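Local coordinates for protein beta-agarase D (Zobellia galactanivorans, PDB 4ASM) that hydrolyses the beta-1,4-linkages of agarose in a random manner with retention of anomeric configuration, here represented by its family GH16 catalytic domain, at residues A[78-81]-A[82-85]; A[344-347]-A[348-352]; A[151-154]-A[155-159]; A[330-334]-A[335-339]; A[85-89]-A[90-94]. All coordinates share one frame; numbering follows the deposited sequence.

Contact 1: residues A[78-81]-A[82-85]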
loop_
_atom_site.group_PDB
_atom_site.type_symbol
_atom_site.label_atom_id
_atom_site.label_comp_id
_atom_site.label_asym_id
_atom_site.label_seq_id
_atom_site.Cartn_x
_atom_site.Cartn_y
_atom_site.Cartn_z
ATOM N N LYS A 78 2.435 16.601 4.679
ATOM C CA LYS A 78 3.792 17.076 4.363
ATOM C C LYS A 78 4.788 16.067 4.905
ATOM O O LYS A 78 5.002 15.972 6.119
ATOM C CB LYS A 78 4.075 18.464 4.921
ATOM C CG LYS A 78 5.443 19.001 4.404
ATOM C CD LYS A 78 6.081 20.007 5.338
ATOM C CE LYS A 78 6.676 19.336 6.582
ATOM N NZ LYS A 78 7.528 20.295 7.374
ATOM N N TRP A 79 5.411 15.307 4.011
ATOM C CA TRP A 79 6.414 14.360 4.451
ATOM C C TRP A 79 7.637 15.084 5.008
ATOM O O TRP A 79 8.064 16.121 4.476
ATOM C CB TRP A 79 6.795 13.403 3.334
ATOM C CG TRP A 79 5.724 12.430 3.000
ATOM C CD1 TRP A 79 4.911 11.760 3.873
ATOM C CD2 TRP A 79 5.364 12.003 1.699
ATOM N NE1 TRP A 79 4.048 10.935 3.179
ATOM C CE2 TRP A 79 4.307 11.064 1.839
ATOM C CE3 TRP A 79 5.838 12.312 0.415
ATOM C CZ2 TRP A 79 3.713 10.448 0.739
ATOM C CZ3 TRP A 79 5.258 11.692 -0.668
ATOM C CH2 TRP A 79 4.211 10.765 -0.503
ATOM N N MET A 80 8.156 14.550 6.107
ATOM C CA MET A 80 9.227 15.190 6.857
ATOM C C MET A 80 10.321 14.186 7.202
ATOM O O MET A 80 10.054 13.087 7.710
ATOM C CB MET A 80 8.680 15.829 8.135
ATOM C CG MET A 80 9.609 16.908 8.675
ATOM S SD MET A 80 8.888 17.746 10.052
ATOM C CE MET A 80 10.281 18.710 10.548
ATOM N N GLN A 81 11.565 14.572 6.933
ATOM C CA GLN A 81 12.697 13.678 7.137
ATOM C C GLN A 81 12.766 13.163 8.566
ATOM O O GLN A 81 13.076 11.988 8.786
ATOM C CB GLN A 81 14.015 14.368 6.766
ATOM C CG GLN A 81 14.460 14.169 5.305
ATOM C CD GLN A 81 13.466 14.730 4.289
ATOM O OE1 GLN A 81 13.455 15.928 4.008
ATOM N NE2 GLN A 81 12.606 13.856 3.751
ATOM N N ASN A 82 12.494 14.038 9.543
ATOM C CA ASN A 82 12.735 13.654 10.942
ATOM C C ASN A 82 11.602 12.855 11.593
ATOM O O ASN A 82 11.633 12.615 12.806
ATOM C CB ASN A 82 13.149 14.856 11.815
ATOM C CG ASN A 82 11.997 15.767 12.138
ATOM O OD1 ASN A 82 10.865 15.577 11.664
ATOM N ND2 ASN A 82 12.265 16.775 12.957
ATOM N N HIS A 83 10.616 12.453 10.785
ATOM C CA HIS A 83 9.510 11.597 11.266
ATOM C C HIS A 83 9.745 10.115 10.950
ATOM O O HIS A 83 8.809 9.353 10.738
ATOM C CB HIS A 83 8.165 12.097 10.701
ATOM C CG HIS A 83 7.616 13.283 11.428
ATOM N ND1 HIS A 83 8.408 14.334 11.851
ATOM C CD2 HIS A 83 6.367 13.541 11.882
ATOM C CE1 HIS A 83 7.654 15.208 12.500
ATOM N NE2 HIS A 83 6.413 14.753 12.530
ATOM N N VAL A 84 11.016 9.715 10.971
ATOM C CA VAL A 84 11.471 8.368 10.648
ATOM C C VAL A 84 12.580 8.040 11.632
ATOM O O VAL A 84 13.488 8.841 11.824
ATOM C CB VAL A 84 12.111 8.329 9.230
ATOM C CG1 VAL A 84 12.713 6.956 8.953
ATOM C CG2 VAL A 84 11.094 8.721 8.146
ATOM N N ALA A 85 12.480 6.882 12.276
ATOM C CA ALA A 85 13.573 6.399 13.138
ATOM C C ALA A 85 13.554 4.874 13.169
ATOM O O ALA A 85 12.562 4.236 12.798
ATOM C CB ALA A 85 13.410 6.948 14.543
HETATM O O HOH W 1 14.963 10.644 10.234
#
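Met-80 leaves its backbone with CG anti to N (chi1 -159°) and then runs out extended, which carries SD to the imidazole of His-83, a ring that starts from a CG lying beside its own backbone N (chi1 -79°). SD ends 3.7 Å from His-83 CE1 and 4.3 Å from the ring centroid, a Met-aromatic contact made obliquely, neither over the face nor at the edge. Beyond the sulfur, Met-80 CE lies 3.8 Å from Asn-82 CG, so the thioether rests against both side chains. Beneath it the backbone forms a type I beta turn from Met-80 to His-83, leading from strand 77-79 into strand 84-87. Its closing bond, His-83 N to Met-80 O, is 3.2 Å long with 163° at the hydrogen. Replacement of Met-80 by an alanine would probably leave the His-83 ring without its sulfur neighbour and the Asn-82 amide freer to turn. By similarity, residues 80 to 85 belong to a substrate-binding stretch. His-83 NE2 bonds to Ser-96 OG, and its ring stacks on Trp-94. A water bridges two backbone carbonyls by hydrogen bonds, 2.7 Å from Gln-81 O and 2.8 Å from Val-84 O.

Contact 2: residues A[344-347]-A[348-352]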
loop_
_atom_site.group_PDB
_atom_site.type_symbol
_atom_site.label_atom_id
_atom_site.label_comp_id
_atom_site.label_asym_id
_atom_site.label_seq_id
_atom_site.Cartn_x
_atom_site.Cartn_y
_atom_site.Cartn_z
ATOM N N ALA A 344 -3.001 13.886 20.591
ATOM C CA ALA A 344 -2.387 13.922 21.914
ATOM C C ALA A 344 -1.814 12.572 22.359
ATOM O O ALA A 344 -1.007 12.514 23.285
ATOM C CB ALA A 344 -3.368 14.462 22.940
ATOM N N ASN A 345 -2.220 11.490 21.695
ATOM C CA ASN A 345 -1.741 10.150 22.031
ATOM C C ASN A 345 -0.684 9.747 20.996
ATOM O O ASN A 345 -1.025 9.341 19.882
ATOM C CB ASN A 345 -2.919 9.160 22.047
ATOM C CG ASN A 345 -2.536 7.783 22.559
ATOM O OD1 ASN A 345 -3.244 7.208 23.388
ATOM N ND2 ASN A 345 -1.432 7.235 22.055
ATOM N N PHE A 346 0.596 9.876 21.350
ATOM C CA PHE A 346 1.668 9.622 20.366
ATOM C C PHE A 346 1.661 8.202 19.793
ATOM O O PHE A 346 1.808 8.018 18.581
ATOM C CB PHE A 346 3.064 9.933 20.922
ATOM C CG PHE A 346 4.150 9.769 19.892
ATOM C CD1 PHE A 346 4.378 10.763 18.949
ATOM C CD2 PHE A 346 4.889 8.592 19.822
ATOM C CE1 PHE A 346 5.351 10.595 17.955
ATOM C CE2 PHE A 346 5.859 8.421 18.828
ATOM C CZ PHE A 346 6.093 9.425 17.910
ATOM N N TYR A 347 1.516 7.222 20.684
ATOM C CA TYR A 347 1.494 5.789 20.381
ATOM C C TYR A 347 0.511 5.493 19.239
ATOM O O TYR A 347 0.770 4.648 18.374
ATOM C CB TYR A 347 0.991 5.067 21.633
ATOM C CG TYR A 347 1.814 3.939 22.200
ATOM C CD1 TYR A 347 3.083 4.169 22.740
ATOM C CD2 TYR A 347 1.286 2.644 22.282
ATOM C CE1 TYR A 347 3.831 3.125 23.311
ATOM C CE2 TYR A 347 2.025 1.596 22.843
ATOM C CZ TYR A 347 3.295 1.846 23.357
ATOM O OH TYR A 347 4.028 0.815 23.915
ATOM N N ASP A 348 -0.619 6.202 19.238
ATOM C CA ASP A 348 -1.668 5.957 18.255
ATOM C C ASP A 348 -1.306 6.470 16.879
ATOM O O ASP A 348 -1.959 6.078 15.893
ATOM C CB ASP A 348 -2.986 6.622 18.680
ATOM C CG ASP A 348 -3.684 5.886 19.799
ATOM O OD1 ASP A 348 -3.424 4.682 19.987
ATOM O OD2 ASP A 348 -4.522 6.525 20.475
ATOM N N ASN A 349 -0.276 7.317 16.828
ATOM C CA ASN A 349 0.124 8.010 15.617
ATOM C C ASN A 349 1.496 7.640 15.096
ATOM O O ASN A 349 2.114 8.418 14.364
ATOM C CB ASN A 349 0.038 9.506 15.851
ATOM C CG ASN A 349 -1.382 9.941 16.082
ATOM O OD1 ASN A 349 -2.187 9.911 15.149
ATOM N ND2 ASN A 349 -1.713 10.276 17.319
ATOM N N ASN A 350 1.941 6.439 15.457
ATOM C CA ASN A 350 3.283 5.965 15.144
ATOM C C ASN A 350 3.216 4.554 14.593
ATOM O O ASN A 350 2.925 3.599 15.308
ATOM C CB ASN A 350 4.161 6.014 16.396
ATOM C CG ASN A 350 5.602 5.679 16.121
ATOM O OD1 ASN A 350 6.087 5.780 14.999
ATOM N ND2 ASN A 350 6.320 5.291 17.172
ATOM N N LEU A 351 3.495 4.438 13.299
ATOM C CA LEU A 351 3.501 3.150 12.617
ATOM C C LEU A 351 4.763 2.385 13.001
ATOM O O LEU A 351 5.845 2.929 12.894
ATOM C CB LEU A 351 3.456 3.402 11.104
ATOM C CG LEU A 351 3.434 2.163 10.215
ATOM C CD1 LEU A 351 2.118 1.420 10.302
ATOM C CD2 LEU A 351 3.702 2.570 8.769
ATOM N N LEU A 352 4.619 1.123 13.426
ATOM C CA LEU A 352 5.781 0.305 13.832
ATOM C C LEU A 352 5.926 -0.882 12.912
ATOM O O LEU A 352 5.018 -1.713 12.829
ATOM C CB LEU A 352 5.605 -0.211 15.271
ATOM C CG LEU A 352 5.519 0.835 16.381
ATOM C CD1 LEU A 352 5.375 0.140 17.720
ATOM C CD2 LEU A 352 6.718 1.775 16.396
HETATM O O HOH W 2 2.955 3.114 18.132
#
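The amide of Asn-345 and the carboxylate of Asp-348 lie nearly flat on each other, their planes 15° apart, and Asp-348 OD2 comes within 3.1 Å of Asn-345 CG. Phe-346 and Asn-350 meet differently: ring and amide are turned 48° apart, and Phe-346 CE2 approaches Asn-350 ND2 to 3.6 Å. With CG anti to the backbone N (chi1 -176°), Phe-346 swings its ring back toward the start of strand 350-362, where it also meets Trp-94 edge-to-face, while Asn-350 ND2 spends its hydrogen bond on Asn-92 OD1. The backbone that carries both pairs makes a short 3-10 turn at Tyr-347 and Asp-348. Two bonds spanning three residues testify to it: Asp-348 N to Asn-345 O at 3.2 Å, and the straighter Asn-349 N to Phe-346 O at 2.8 Å. Asn-345 O has a further, weak donor in Asn-349 ND2 at 2.8 Å, a group that bonds also to Glu-342 O of the preceding helix. At the next step, a water donates to Tyr-347 O (2.7 Å) and to Asn-350 O (2.9 Å). Of three successive carbonyls, those of Asn-345 and Phe-346 are thus met by donors within the turn, whereas Tyr-347 O relies on a water, which implies a partly solvent-mediated entry into strand 350-362.

Contact 3: residues A[151-154]-A[155-159]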
loop_
_atom_site.group_PDB
_atom_site.type_symbol
_atom_site.label_atom_id
_atom_site.label_comp_id
_atom_site.label_asym_id
_atom_site.label_seq_id
_atom_site.Cartn_x
_atom_site.Cartn_y
_atom_site.Cartn_z
ATOM N N TRP A 151 4.183 -0.092 0.312
ATOM C CA TRP A 151 3.835 -0.181 -1.099
ATOM C C TRP A 151 5.049 -0.159 -2.019
ATOM O O TRP A 151 6.181 0.044 -1.556
ATOM C CB TRP A 151 2.814 0.919 -1.455
ATOM C CG TRP A 151 3.182 2.339 -1.085
ATOM C CD1 TRP A 151 3.455 2.837 0.171
ATOM C CD2 TRP A 151 3.263 3.449 -1.983
ATOM N NE1 TRP A 151 3.705 4.188 0.089
ATOM C CE2 TRP A 151 3.596 4.586 -1.219
ATOM C CE3 TRP A 151 3.087 3.588 -3.367
ATOM C CZ2 TRP A 151 3.769 5.851 -1.796
ATOM C CZ3 TRP A 151 3.236 4.835 -3.947
ATOM C CH2 TRP A 151 3.566 5.966 -3.159
ATOM N N LEU A 152 4.793 -0.402 -3.303
ATOM C CA LEU A 152 5.830 -0.449 -4.341
ATOM C C LEU A 152 5.470 0.546 -5.444
ATOM O O LEU A 152 4.299 0.602 -5.877
ATOM C CB LEU A 152 5.915 -1.866 -4.930
ATOM C CG LEU A 152 5.970 -3.054 -3.976
ATOM C CD1 LEU A 152 5.935 -4.370 -4.750
ATOM C CD2 LEU A 152 7.184 -2.988 -3.042
ATOM N N LEU A 153 6.448 1.322 -5.916
ATOM C CA LEU A 153 6.159 2.345 -6.935
ATOM C C LEU A 153 7.324 2.443 -7.902
ATOM O O LEU A 153 8.474 2.581 -7.463
ATOM C CB LEU A 153 5.903 3.702 -6.279
ATOM C CG LEU A 153 5.561 4.903 -7.172
ATOM C CD1 LEU A 153 4.258 4.690 -7.957
ATOM C CD2 LEU A 153 5.490 6.199 -6.346
ATOM N N SER A 154 7.042 2.365 -9.202
ATOM C CA SER A 154 8.128 2.493 -10.183
ATOM C C SER A 154 8.716 3.907 -10.089
ATOM O O SER A 154 7.989 4.855 -9.791
ATOM C CB SER A 154 7.643 2.153 -11.603
ATOM O OG SER A 154 6.731 3.114 -12.083
ATOM N N PRO A 155 10.038 4.041 -10.282
ATOM C CA PRO A 155 10.661 5.381 -10.258
ATOM C C PRO A 155 9.950 6.431 -11.125
ATOM O O PRO A 155 9.928 7.606 -10.770
ATOM C CB PRO A 155 12.078 5.101 -10.778
ATOM C CG PRO A 155 12.364 3.732 -10.292
ATOM C CD PRO A 155 11.043 2.970 -10.377
ATOM N N ASP A 156 9.376 6.013 -12.258
ATOM C CA ASP A 156 8.707 6.982 -13.138
ATOM C C ASP A 156 7.247 7.248 -12.781
ATOM O O ASP A 156 6.541 7.973 -13.484
ATOM C CB ASP A 156 8.862 6.585 -14.614
ATOM C CG ASP A 156 7.922 5.460 -15.047
ATOM O OD1 ASP A 156 7.141 4.908 -14.227
ATOM O OD2 ASP A 156 7.983 5.119 -16.247
ATOM N N ASP A 157 6.797 6.661 -11.664
ATOM C CA ASP A 157 5.478 6.955 -11.072
ATOM C C ASP A 157 4.285 6.433 -11.916
ATOM O O ASP A 157 3.153 6.853 -11.687
ATOM C CB ASP A 157 5.291 8.458 -10.762
ATOM C CG ASP A 157 6.220 8.959 -9.674
ATOM O OD1 ASP A 157 6.656 8.144 -8.833
ATOM O OD2 ASP A 157 6.488 10.189 -9.665
ATOM N N THR A 158 4.533 5.511 -12.848
ATOM C CA THR A 158 3.422 4.978 -13.677
ATOM C C THR A 158 2.807 3.670 -13.154
ATOM O O THR A 158 1.671 3.355 -13.466
ATOM C CB THR A 158 3.837 4.754 -15.151
ATOM O OG1 THR A 158 4.894 3.800 -15.239
ATOM C CG2 THR A 158 4.282 6.075 -15.801
ATOM N N GLN A 159 3.584 2.885 -12.410
ATOM C CA GLN A 159 3.135 1.553 -12.016
ATOM C C GLN A 159 3.361 1.365 -10.537
ATOM O O GLN A 159 4.444 1.662 -10.033
ATOM C CB GLN A 159 3.873 0.472 -12.801
ATOM C CG GLN A 159 3.692 0.569 -14.337
ATOM C CD GLN A 159 4.385 -0.538 -15.132
ATOM O OE1 GLN A 159 4.569 -0.414 -16.366
ATOM N NE2 GLN A 159 4.767 -1.598 -14.474
#
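Asp-156 folds its side chain back over the loop toward Ser-154. From CB, chi1 of 78° sets CG between the backbone N and the carbonyl carbon, and CG comes 4.0 Å from Ser-154 OG. OD1 is gripped by three donors. Ser-154 OG gives it a proton at 2.8 Å, arriving on the anti side and 30° out of the carboxylate plane. Thr-158 OG1 does the same from the syn side at 2.7 Å. Thr-158 N, at 3.0 Å, comes from above the plane, and because it lies two residues further on, this bond defines an Asx turn. The other oxygen, OD2, makes a salt bridge to Lys-317 NZ, which also bonds to Thr-158 OG1.

The loop so fastened is the connection of a beta hairpin, joining strand 147-153 to the antiparallel strand 159-166. Its first half is a type I beta turn from Ser-154 to Asp-157, closed by Asp-157 N to Ser-154 O at 2.9 Å. The strands resume their pairing at Ser-154 N, which points almost straight at Gln-159 O (2.8 Å, 171° at the hydrogen). Ser-154 OG, while donating to the aspartate, accepts from Gln-159 N at 3.2 Å. With an alanine at Asp-156, the two hydroxyls and Thr-158 N are likely to lose their shared acceptor, and Lys-317 its carboxylate. Directly after Gln-159 comes Glu-160, the nucleophile by similarity. Nearby, Leu-153 CD2 packs 3.4 Å from Asp-157 OD1, an oxygen hydrogen-bonded to His-61 NE2.

Contact 4: residues A[330-334]-A[335-339]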
loop_
_atom_site.group_PDB
_atom_site.type_symbol
_atom_site.label_atom_id
_atom_site.label_comp_id
_atom_site.label_asym_id
_atom_site.label_seq_id
_atom_site.Cartn_x
_atom_site.Cartn_y
_atom_site.Cartn_z
ATOM N N TRP A 330 -9.121 12.551 0.170
ATOM C CA TRP A 330 -10.521 12.144 0.413
ATOM C C TRP A 330 -10.841 12.057 1.914
ATOM O O TRP A 330 -11.921 12.486 2.367
ATOM C CB TRP A 330 -10.858 10.829 -0.336
ATOM C CG TRP A 330 -10.181 9.593 0.234
ATOM C CD1 TRP A 330 -8.853 9.311 0.239
ATOM C CD2 TRP A 330 -10.825 8.507 0.907
ATOM N NE1 TRP A 330 -8.621 8.096 0.851
ATOM C CE2 TRP A 330 -9.820 7.585 1.277
ATOM C CE3 TRP A 330 -12.167 8.225 1.231
ATOM C CZ2 TRP A 330 -10.107 6.399 1.959
ATOM C CZ3 TRP A 330 -12.450 7.047 1.903
ATOM C CH2 TRP A 330 -11.420 6.152 2.270
ATOM N N GLN A 331 -9.898 11.522 2.689
ATOM C CA GLN A 331 -10.078 11.443 4.127
ATOM C C GLN A 331 -10.110 12.841 4.736
ATOM O O GLN A 331 -10.968 13.139 5.569
ATOM C CB GLN A 331 -8.944 10.611 4.751
ATOM C CG GLN A 331 -9.021 9.096 4.505
ATOM C CD GLN A 331 -10.091 8.406 5.365
ATOM O OE1 GLN A 331 -9.790 7.728 6.372
ATOM N NE2 GLN A 331 -11.318 8.567 4.964
ATOM N N ALA A 332 -9.171 13.696 4.332
ATOM C CA ALA A 332 -9.052 15.037 4.898
ATOM C C ALA A 332 -10.269 15.900 4.571
ATOM O O ALA A 332 -10.776 16.623 5.441
ATOM C CB ALA A 332 -7.762 15.688 4.425
ATOM N N GLU A 333 -10.738 15.822 3.322
ATOM C CA GLU A 333 -11.908 16.610 2.927
ATOM C C GLU A 333 -13.122 16.244 3.792
ATOM O O GLU A 333 -13.900 17.129 4.188
ATOM C CB GLU A 333 -12.212 16.401 1.449
ATOM C CG GLU A 333 -13.454 17.179 0.978
ATOM C CD GLU A 333 -13.636 17.220 -0.527
ATOM O OE1 GLU A 333 -12.714 16.836 -1.265
ATOM O OE2 GLU A 333 -14.720 17.664 -0.961
ATOM N N ALA A 334 -13.253 14.944 4.075
ATOM C CA ALA A 334 -14.371 14.409 4.849
ATOM C C ALA A 334 -14.187 14.592 6.361
ATOM O O ALA A 334 -15.063 14.186 7.139
ATOM C CB ALA A 334 -14.554 12.921 4.528
ATOM N N TYR A 335 -13.077 15.198 6.777
ATOM C CA TYR A 335 -12.738 15.403 8.201
ATOM C C TYR A 335 -12.526 14.085 8.935
ATOM O O TYR A 335 -12.620 14.012 10.172
ATOM C CB TYR A 335 -13.781 16.273 8.919
ATOM C CG TYR A 335 -13.790 17.701 8.417
ATOM C CD1 TYR A 335 -12.836 18.618 8.871
ATOM C CD2 TYR A 335 -14.727 18.123 7.488
ATOM C CE1 TYR A 335 -12.838 19.915 8.415
ATOM C CE2 TYR A 335 -14.724 19.439 7.009
ATOM C CZ TYR A 335 -13.779 20.322 7.480
ATOM O OH TYR A 335 -13.772 21.637 7.018
ATOM N N ARG A 336 -12.254 13.029 8.177
ATOM C CA ARG A 336 -11.894 11.770 8.819
ATOM C C ARG A 336 -10.461 11.743 9.352
ATOM O O ARG A 336 -10.168 10.921 10.211
ATOM C CB ARG A 336 -12.246 10.548 7.963
ATOM C CG ARG A 336 -13.769 10.297 7.927
ATOM C CD ARG A 336 -14.103 8.924 7.339
ATOM N NE ARG A 336 -13.723 8.925 5.936
ATOM C CZ ARG A 336 -14.515 9.306 4.935
ATOM N NH1 ARG A 336 -15.779 9.694 5.150
ATOM N NH2 ARG A 336 -14.034 9.299 3.711
ATOM N N SER A 337 -9.605 12.678 8.901
ATOM C CA SER A 337 -8.228 12.875 9.423
ATOM C C SER A 337 -8.219 13.101 10.915
ATOM O O SER A 337 -9.218 13.568 11.460
ATOM C CB SER A 337 -7.576 14.163 8.894
ATOM O OG SER A 337 -7.759 14.415 7.532
ATOM N N PRO A 338 -7.070 12.858 11.565
ATOM C CA PRO A 338 -6.994 12.976 13.032
ATOM C C PRO A 338 -7.412 14.326 13.582
ATOM O O PRO A 338 -7.191 15.361 12.945
ATOM C CB PRO A 338 -5.519 12.724 13.329
ATOM C CG PRO A 338 -5.101 11.803 12.220
ATOM C CD PRO A 338 -5.792 12.373 11.009
ATOM N N ASN A 339 -8.035 14.299 14.758
ATOM C CA ASN A 339 -8.309 15.530 15.467
ATOM C C ASN A 339 -7.281 15.773 16.567
ATOM O O ASN A 339 -6.420 14.931 16.840
ATOM C CB ASN A 339 -9.731 15.535 16.001
ATOM C CG ASN A 339 -10.039 14.342 16.921
ATOM O OD1 ASN A 339 -9.264 14.009 17.828
ATOM N ND2 ASN A 339 -11.203 13.715 16.705
HETATM O O HOH W 3 -8.532 17.361 7.945
#
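Arg-336 and Tyr-335 send their backbone nitrogens back into the last turn of helix 329-333, a Schellman motif. Arg-336 N reaches Gln-331 O at 2.9 Å, and inside that bond Tyr-335 N reaches Ala-332 O at 3.0 Å; Tyr-335, with its positive phi (64°), is the first residue to leave the helical conformation. The close packing lies on the arginine side. Bent at chi3, the Arg-336 chain folds back along the helix end, and one face of its guanidinium lies over Ala-334 CB, 3.4 Å from the plane. The Gln-331 amide stands at the edge of the same group, turned 35° from it. Further out, Arg-336 NH2 meets Trp-330 CE3 at 3.3 Å, with the indole inclined 54° to the guanidinium. Trp-330 itself lies about 6 Å, side chain to side chain, from Glu-165, the proton donor by similarity, so the start of this short helix lies near the probable active site. Ser-337 is also closely packed, its OG against Ala-332 and hydrogen-bonded to Asp-327 OD1.

Tyr-335, by contrast, is exposed and makes looser contacts: its ring has Ala-332 O over one face, and CD2 is 3.5 Å from Glu-333 O. A water donates to Ser-337 OG at 3.1 Å and, weakly, to Ala-332 O at 3.4 Å.

Contact 5: residues A[85-89]-A[90-94]. With CA (calcium ion), chain B.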
loop_
_atom_site.group_PDB
_atom_site.type_symbol
_atom_site.label_atom_id
_atom_site.label_comp_id
_atom_site.label_asym_id
_atom_site.label_seq_id
_atom_site.Cartn_x
_atom_site.Cartn_y
_atom_site.Cartn_z
ATOM N N ALA A 85 12.480 6.882 12.276
ATOM C CA ALA A 85 13.573 6.399 13.138
ATOM C C ALA A 85 13.554 4.874 13.169
ATOM O O ALA A 85 12.562 4.236 12.798
ATOM C CB ALA A 85 13.410 6.948 14.543
ATOM N N VAL A 86 14.662 4.279 13.605
ATOM C CA VAL A 86 14.669 2.848 13.880
ATOM C C VAL A 86 15.151 2.719 15.312
ATOM O O VAL A 86 16.196 3.269 15.659
ATOM C CB VAL A 86 15.558 2.048 12.891
ATOM C CG1 VAL A 86 15.484 0.541 13.153
ATOM C CG2 VAL A 86 15.124 2.358 11.459
ATOM N N SER A 87 14.367 2.021 16.137
ATOM C CA SER A 87 14.711 1.802 17.552
ATOM C C SER A 87 13.757 0.818 18.183
ATOM O O SER A 87 12.619 0.665 17.735
ATOM C CB SER A 87 14.724 3.114 18.358
ATOM O OG SER A 87 13.448 3.717 18.344
ATOM N N GLY A 88 14.238 0.104 19.205
ATOM C CA GLY A 88 13.366 -0.806 19.961
ATOM C C GLY A 88 12.935 -2.010 19.156
ATOM O O GLY A 88 11.966 -2.691 19.504
ATOM N N GLY A 89 13.659 -2.283 18.073
ATOM C CA GLY A 89 13.361 -3.414 17.203
ATOM C C GLY A 89 12.423 -3.098 16.038
ATOM O O GLY A 89 12.088 -3.978 15.267
ATOM N N ASN A 90 12.016 -1.842 15.921
ATOM C CA ASN A 90 11.048 -1.456 14.887
ATOM C C ASN A 90 11.507 -0.250 14.098
ATOM O O ASN A 90 12.115 0.673 14.655
ATOM C CB ASN A 90 9.701 -1.049 15.515
ATOM C CG ASN A 90 9.042 -2.154 16.312
ATOM O OD1 ASN A 90 8.648 -3.188 15.766
ATOM N ND2 ASN A 90 8.882 -1.920 17.622
ATOM N N LEU A 91 11.141 -0.222 12.813
ATOM C CA LEU A 91 11.024 1.049 12.112
ATOM C C LEU A 91 9.853 1.830 12.735
ATOM O O LEU A 91 8.767 1.264 12.932
ATOM C CB LEU A 91 10.745 0.786 10.629
ATOM C CG LEU A 91 10.392 1.979 9.741
ATOM C CD1 LEU A 91 11.587 2.942 9.522
ATOM C CD2 LEU A 91 9.805 1.500 8.413
ATOM N N ASN A 92 10.078 3.110 13.022
ATOM C CA ASN A 92 9.051 4.007 13.534
ATOM C C ASN A 92 8.821 5.069 12.465
ATOM O O ASN A 92 9.768 5.734 12.045
ATOM C CB ASN A 92 9.536 4.739 14.804
ATOM C CG ASN A 92 9.594 3.844 16.056
ATOM O OD1 ASN A 92 8.949 4.152 17.056
ATOM N ND2 ASN A 92 10.390 2.777 16.018
ATOM N N ILE A 93 7.575 5.214 12.008
ATOM C CA ILE A 93 7.212 6.314 11.103
ATOM C C ILE A 93 5.959 6.936 11.679
ATOM O O ILE A 93 4.950 6.256 11.829
ATOM C CB ILE A 93 6.976 5.814 9.657
ATOM C CG1 ILE A 93 8.316 5.430 9.040
ATOM C CG2 ILE A 93 6.351 6.921 8.785
ATOM C CD1 ILE A 93 8.225 4.900 7.608
ATOM N N TRP A 94 6.014 8.219 12.013
ATOM C CA TRP A 94 4.886 8.826 12.709
ATOM C C TRP A 94 4.376 10.083 12.048
ATOM O O TRP A 94 4.927 10.548 11.047
ATOM C CB TRP A 94 5.238 9.090 14.178
ATOM C CG TRP A 94 6.329 10.068 14.428
ATOM C CD1 TRP A 94 6.179 11.389 14.732
ATOM C CD2 TRP A 94 7.734 9.800 14.445
ATOM N NE1 TRP A 94 7.414 11.973 14.948
ATOM C CE2 TRP A 94 8.384 11.017 14.770
ATOM C CE3 TRP A 94 8.510 8.649 14.227
ATOM C CZ2 TRP A 94 9.772 11.122 14.857
ATOM C CZ3 TRP A 94 9.909 8.762 14.307
ATOM C CH2 TRP A 94 10.514 9.992 14.630
HETATM CA CA CA B . 12.557 -6.155 14.488
HETATM O O HOH W 4 10.056 0.750 18.431
HETATM O O HOH W 5 12.399 -6.681 16.851
#
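Ser-87 and Asn-90 form the last hydrogen-bonded pair of a beta hairpin with a two-residue loop, Gly-88 and Gly-89, in which a type I' turn joins strands 84-87 and 90-96. Ser-87 N meets Asn-90 O at 3.0 Å, and the return bond, Asn-90 N to Ser-87 O, measures 3.2 Å. Two residues back, Ala-85 N to Asn-92 O (3.0 Å) and Asn-92 N to Ala-85 O (2.7 Å) form the next hydrogen-bonded pair, the second of these bonds nearly linear (173°). Between them sits the non-hydrogen-bonded pair of Val-86 and Leu-91, whose CG2 and CD1 touch at 4.1 Å. On the other face, with Ser-87, Asn-90 and Asn-92, Ala-85 CB lies in the plane of the Trp-94 ring at its edge, 4.0 Å from CZ3.

The next shell fixes the polar ends. Asn-92 keeps CG beside its backbone N (chi1 -73°), which turns ND2 back along the strand for a weak bond to Asn-90 O, while OD1 is held by Asn-350 ND2 of the neighbouring strand 350-362. A water accepts from Asn-92 ND2 and from Asn-90 ND2 and donates to Ser-87 O, joining three residues of that face. At the turn both glycines have positive phi; at Gly-89 a CB would jam against the carbonyl O of Gly-88.

Residues 85 to 90 probably help to bind substrate, by similarity; the calcium ion at the tip is seen in the structure. Asp-9, Asp-34, Asn-36 and Asp-354 help to coordinate it, together with a water and the main-chain carbonyl of the hairpin, Gly-89 O, 2.4 Å from the metal.

Along the chain the order is contact 1, contact 5, contact 3, contact 4, contact 2, all within the GH16 catalytic domain, a family built on a beta-sandwich (jelly-roll) fold. Contacts 1 and 5 share Ala-85 and strand 84-87, with centres about 12 Å apart. Contact 2 lies equally near contact 5, because strand 350-362 pairs with strand 90-96: Leu-351 N is 2.8 Å from Ile-93 O. These three form one patch reaching to the calcium site. Contacts 3 and 4, about 26 Å from each other between centres, touch none of the others; contact 4 is about 17 Å from contact 2. Contacts 1 and 5 thus hold probable substrate-binding residues, while contacts 3 and 4 lie beside the probable nucleophile and proton donor.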